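Local coordinates for SIS domain protein (Listeria monocytogenes str. 4b F2365, PDB 3FXA), which probably binds a phosphosugar through its SIS domain and may act as a sugar-phosphate isomerase, at residues Ala19-Arg24 / Ala156-Met161; Val143-Glu148 / Thr160-Ala165. All coordinates share one frame; numbering follows the deposited sequence. Where two conformers were deposited one is given.

Contact 1 of 2, residues Ala19-Arg24 / Ala156-Met161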
loop_
_atom_site.group_PDB
_atom_site.type_symbol
_atom_site.label_atom_id
_atom_site.label_comp_id
_atom_site.label_asym_id
_atom_site.label_seq_id
_atom_site.Cartn_x
_atom_site.Cartn_y
_atom_site.Cartn_z
ATOM N N ALA A 19 -8.927 -18.970 -19.203
ATOM C CA ALA A 19 -9.815 -20.052 -18.752
ATOM C C ALA A 19 -9.087 -21.400 -18.775
ATOM O O ALA A 19 -9.202 -22.177 -17.818
ATOM C CB ALA A 19 -11.083 -20.120 -19.615
ATOM N N ASN A 20 -8.332 -21.662 -19.843
ATOM C CA ASN A 20 -7.576 -22.923 -20.007
ATOM C C ASN A 20 -6.535 -23.093 -18.904
ATOM O O ASN A 20 -6.370 -24.197 -18.372
ATOM C CB ASN A 20 -6.892 -23.027 -21.382
ATOM C CG ASN A 20 -7.885 -23.212 -22.569
ATOM O OD1 ASN A 20 -9.091 -23.453 -22.398
ATOM N ND2 ASN A 20 -7.351 -23.101 -23.780
ATOM N N ALA A 21 -5.854 -21.995 -18.566
ATOM C CA ALA A 21 -4.826 -21.973 -17.506
ATOM C C ALA A 21 -5.394 -22.388 -16.143
ATOM O O ALA A 21 -4.760 -23.139 -15.419
ATOM C CB ALA A 21 -4.137 -20.592 -17.422
ATOM N N ILE A 22 -6.615 -21.950 -15.843
ATOM C CA ILE A 22 -7.279 -22.308 -14.582
ATOM C C ILE A 22 -7.802 -23.734 -14.680
ATOM O O ILE A 22 -7.671 -24.493 -13.728
ATOM C CB ILE A 22 -8.461 -21.393 -14.253
ATOM C CG1 ILE A 22 -7.981 -19.954 -14.136
ATOM C CG2 ILE A 22 -9.164 -21.815 -12.942
ATOM C CD1 ILE A 22 -9.065 -19.045 -13.951
ATOM N N SER A 23 -8.415 -24.084 -15.819
ATOM C CA SER A 23 -8.937 -25.446 -15.979
ATOM C C SER A 23 -7.844 -26.516 -15.856
ATOM O O SER A 23 -8.131 -27.608 -15.365
ATOM C CB SER A 23 -9.760 -25.623 -17.264
ATOM O OG SER A 23 -8.984 -25.467 -18.423
ATOM N N ARG A 24 -6.596 -26.202 -16.246
ATOM C CA ARG A 24 -5.462 -27.141 -16.131
ATOM C C ARG A 24 -4.786 -27.189 -14.749
ATOM O O ARG A 24 -3.787 -27.915 -14.560
ATOM C CB ARG A 24 -4.405 -26.837 -17.199
ATOM C CG ARG A 24 -4.821 -27.206 -18.609
ATOM C CD ARG A 24 -3.652 -27.160 -19.597
ATOM N NE ARG A 24 -2.585 -28.126 -19.275
ATOM C CZ ARG A 24 -1.348 -27.857 -18.811
ATOM N NH1 ARG A 24 -0.897 -26.613 -18.603
ATOM N NH2 ARG A 24 -0.517 -28.875 -18.570
ATOM N N ALA A 156 2.666 -12.156 -18.017
ATOM C CA ALA A 156 2.352 -13.152 -16.991
ATOM C C ALA A 156 0.907 -13.057 -16.435
ATOM O O ALA A 156 0.688 -13.270 -15.254
ATOM C CB ALA A 156 3.417 -13.110 -15.855
ATOM N N THR A 157 -0.070 -12.755 -17.297
ATOM C CA THR A 157 -1.486 -12.602 -16.910
ATOM C C THR A 157 -2.073 -13.978 -16.518
ATOM O O THR A 157 -2.619 -14.146 -15.425
ATOM C CB THR A 157 -2.332 -11.960 -18.050
ATOM O OG1 THR A 157 -2.121 -12.676 -19.267
ATOM C CG2 THR A 157 -1.964 -10.479 -18.280
ATOM N N ALA A 158 -1.938 -14.960 -17.396
ATOM C CA ALA A 158 -2.380 -16.323 -17.077
ATOM C C ALA A 158 -1.663 -16.890 -15.835
ATOM O O ALA A 158 -2.315 -17.494 -14.958
ATOM C CB ALA A 158 -2.180 -17.254 -18.264
ATOM N N SER A 159 -0.344 -16.663 -15.735
ATOM C CA SER A 159 0.447 -17.150 -14.574
ATOM C C SER A 159 -0.082 -16.575 -13.261
ATOM O O SER A 159 -0.226 -17.299 -12.260
ATOM C CB SER A 159 1.943 -16.825 -14.746
ATOM O OG SER A 159 2.711 -17.199 -13.617
ATOM N N THR A 160 -0.354 -15.264 -13.267
ATOM C CA THR A 160 -0.904 -14.572 -12.103
ATOM C C THR A 160 -2.263 -15.140 -11.701
ATOM O O THR A 160 -2.500 -15.428 -10.518
ATOM C CB THR A 160 -1.021 -13.070 -12.374
ATOM O OG1 THR A 160 0.260 -12.593 -12.832
ATOM C CG2 THR A 160 -1.451 -12.328 -11.119
HETATM N N MSE A 161 -3.119 -15.340 -12.708
HETATM C CA MSE A 161 -4.459 -15.878 -12.504
HETATM C C MSE A 161 -4.395 -17.298 -11.940
HETATM O O MSE A 161 -5.150 -17.619 -11.020
HETATM C CB MSE A 161 -5.273 -15.850 -13.799
HETATM C CG MSE A 161 -6.732 -15.980 -13.551
HETATM SE SE MSE A 161 -7.712 -15.291 -15.051
HETATM C CE MSE A 161 -7.083 -13.464 -15.049
#

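Contact 2 of 2, residues Val143-Glu148 / Thr160-Ala165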
loop_
_atom_site.group_PDB
_atom_site.type_symbol
_atom_site.label_atom_id
_atom_site.label_comp_id
_atom_site.label_asym_id
_atom_site.label_seq_id
_atom_site.Cartn_x
_atom_site.Cartn_y
_atom_site.Cartn_z
ATOM N N VAL A 143 3.005 -24.308 -9.444
ATOM C CA VAL A 143 1.915 -23.708 -10.232
ATOM C C VAL A 143 2.576 -23.214 -11.517
ATOM O O VAL A 143 3.662 -22.618 -11.456
ATOM C CB VAL A 143 1.200 -22.546 -9.496
ATOM C CG1 VAL A 143 2.204 -21.587 -8.871
ATOM C CG2 VAL A 143 0.161 -21.786 -10.447
ATOM N N SER A 144 1.969 -23.490 -12.669
ATOM C CA SER A 144 2.541 -23.078 -13.943
ATOM C C SER A 144 1.451 -22.993 -14.992
ATOM O O SER A 144 0.339 -23.479 -14.761
ATOM C CB SER A 144 3.667 -24.042 -14.386
ATOM O OG SER A 144 3.161 -25.322 -14.763
ATOM N N VAL A 145 1.787 -22.331 -16.094
ATOM C CA VAL A 145 0.917 -22.160 -17.265
ATOM C C VAL A 145 1.742 -22.463 -18.516
ATOM O O VAL A 145 2.943 -22.151 -18.569
ATOM C CB VAL A 145 0.303 -20.751 -17.306
ATOM C CG1 VAL A 145 -0.532 -20.513 -16.035
ATOM C CG2 VAL A 145 1.371 -19.668 -17.427
ATOM N N SER A 146 1.098 -23.101 -19.491
ATOM C CA SER A 146 1.732 -23.507 -20.752
ATOM C C SER A 146 1.592 -22.493 -21.895
ATOM O O SER A 146 2.327 -22.587 -22.882
ATOM C CB SER A 146 1.128 -24.837 -21.208
ATOM O OG SER A 146 -0.275 -24.726 -21.389
ATOM N N LYS A 147 0.643 -21.562 -21.766
ATOM C CA LYS A 147 0.339 -20.562 -22.787
ATOM C C LYS A 147 -0.003 -19.223 -22.131
ATOM O O LYS A 147 -0.931 -19.154 -21.322
ATOM C CB LYS A 147 -0.846 -21.032 -23.626
ATOM N N GLU A 148 0.760 -18.182 -22.473
ATOM C CA GLU A 148 0.530 -16.810 -21.985
ATOM C C GLU A 148 -0.099 -16.022 -23.141
ATOM O O GLU A 148 0.460 -16.017 -24.238
ATOM C CB GLU A 148 1.829 -16.160 -21.508
ATOM C CG GLU A 148 2.254 -16.522 -20.076
ATOM C CD GLU A 148 1.321 -15.957 -19.001
ATOM O OE1 GLU A 148 0.504 -15.051 -19.285
ATOM O OE2 GLU A 148 1.401 -16.421 -17.855
ATOM N N THR A 160 -0.354 -15.264 -13.267
ATOM C CA THR A 160 -0.904 -14.572 -12.103
ATOM C C THR A 160 -2.263 -15.140 -11.701
ATOM O O THR A 160 -2.500 -15.428 -10.518
ATOM C CB THR A 160 -1.021 -13.070 -12.374
ATOM O OG1 THR A 160 0.260 -12.593 -12.832
ATOM C CG2 THR A 160 -1.451 -12.328 -11.119
HETATM N N MSE A 161 -3.119 -15.340 -12.708
HETATM C CA MSE A 161 -4.459 -15.878 -12.504
HETATM C C MSE A 161 -4.395 -17.298 -11.940
HETATM O O MSE A 161 -5.150 -17.619 -11.020
HETATM C CB MSE A 161 -5.273 -15.850 -13.799
HETATM C CG MSE A 161 -6.732 -15.980 -13.551
HETATM SE SE MSE A 161 -7.712 -15.291 -15.051
HETATM C CE MSE A 161 -7.083 -13.464 -15.049
ATOM N N ALA A 162 -3.476 -18.116 -12.469
ATOM C CA ALA A 162 -3.271 -19.496 -11.997
ATOM C C ALA A 162 -2.861 -19.513 -10.508
ATOM O O ALA A 162 -3.382 -20.300 -9.708
ATOM C CB ALA A 162 -2.229 -20.227 -12.835
ATOM N N VAL A 163 -1.954 -18.618 -10.132
ATOM C CA VAL A 163 -1.588 -18.471 -8.713
ATOM C C VAL A 163 -2.775 -18.035 -7.834
ATOM O O VAL A 163 -3.026 -18.662 -6.817
ATOM C CB VAL A 163 -0.376 -17.519 -8.482
ATOM C CG1 VAL A 163 -0.096 -17.374 -6.996
ATOM C CG2 VAL A 163 0.860 -18.027 -9.184
ATOM N N ILE A 164 -3.520 -17.015 -8.258
ATOM C CA ILE A 164 -4.653 -16.521 -7.478
ATOM C C ILE A 164 -5.684 -17.658 -7.326
ATOM O O ILE A 164 -6.115 -17.954 -6.207
ATOM C CB ILE A 164 -5.306 -15.266 -8.106
ATOM C CG1 ILE A 164 -4.344 -14.069 -8.031
ATOM C CG2 ILE A 164 -6.603 -14.935 -7.369
ATOM C CD1 ILE A 164 -4.865 -12.824 -8.764
ATOM N N ALA A 165 -6.061 -18.272 -8.450
ATOM C CA ALA A 165 -7.013 -19.394 -8.443
ATOM C C ALA A 165 -6.570 -20.544 -7.549
ATOM O O ALA A 165 -7.404 -21.144 -6.840
ATOM C CB ALA A 165 -7.235 -19.913 -9.850
#

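Contact 1 of 2, residues Ala19-Arg24 / Ala156-Met161
A21 and A158 meet methyl to methyl, CB to CB at 4.0 Å, and the two short side chains let helix 4-23 come close to the first turn of helix 157-177: the CA atoms of A21 and A158 lie 6.2 Å apart. One residue on in the first helix and most of a turn on in the second, I22 and M161, a selenomethionine modelled in two conformers, complete the apolar seam. With M161 CG anti to the backbone N (chi1 -162°), CG and SE both come up against I22 CD1, at 3.9 Å and 4.1 Å in the conformer described, the two side chains running obliquely across one another. This joins the N-terminal helix to the helix that follows the last strand of the SIS domain's parallel sheet. In the tetramer the seam continues into a second subunit, where I22 of that neighbouring chain packs on both I22 and M161.

No polar pair links the two segments. A156, at the N-cap position, offers its O to T160 OG1 at 2.6 Å and to T160 N at 3.0 Å, the two donors arriving from opposite faces of the carbonyl plane; T160 OG1 also bonds to T55 OG1, outside both segments.

Contact 2 of 2, residues Val143-Glu148 / Thr160-Ala165
V143 and V145 both set a methyl against A162, where the segment leaving strand 139-142 passes over helix 157-177. That strand is the last in the chain and an outermost one of the five-stranded parallel sheet at the core of the SIS domain, an alpha/beta fold, and the extended segment carries its alternation onward: V143 and V145 turn toward the helix, S144 between them away from it.

The tight part is made of valine and alanine methyls, with V143 CG2 also resting against the backbone carbonyl carbon of A162, 3.8 Å from A162 C. A162 CB has V145 CG1 at 3.6 Å and V143 CG2 at 3.7 Å, so one methyl is shared by two valines. V143 also uses its other branch: CG1 stands between the backbone N and the carbonyl carbon (chi1 46°) and meets V163 CG2 at 3.8 Å, the two side chains crossing at about a right angle. On the flank of this patch V145 packs on A21 of helix 4-23, and L25 of helix 25-28 touches A162.

The looser side begins beyond V145, where K147 is modelled only as far as CB, as would fit a mobile side chain. E148 is different: it is buried, and although it does not touch 160-165, its carboxylate turns back to the start of the same helix. There the backbone N-H groups would be expected to stabilise its negative charge. OE1 takes the hydrogen bond from A158 N, and OE2 the one from S159 N.

In the fold
From the N terminus, helix 4-23 supplies the first half of contact 1, and the chain then builds all five strands of the sheet before 156-161 comes back to it, closing a loop of 131 intervening residues. Contact 2 closes a much shorter loop, only 11 residues between its segments. It starts inside the long loop but finishes slightly later, so the two overlap rather than nest. Both end on helix 157-177, share T160 and M161, and have centres about 4 Å apart. That helix is thus held to the N-terminal helix by contact 1 and to the segment leaving the sheet's edge strand 139-142 by contact 2, and both contacts touch a second subunit.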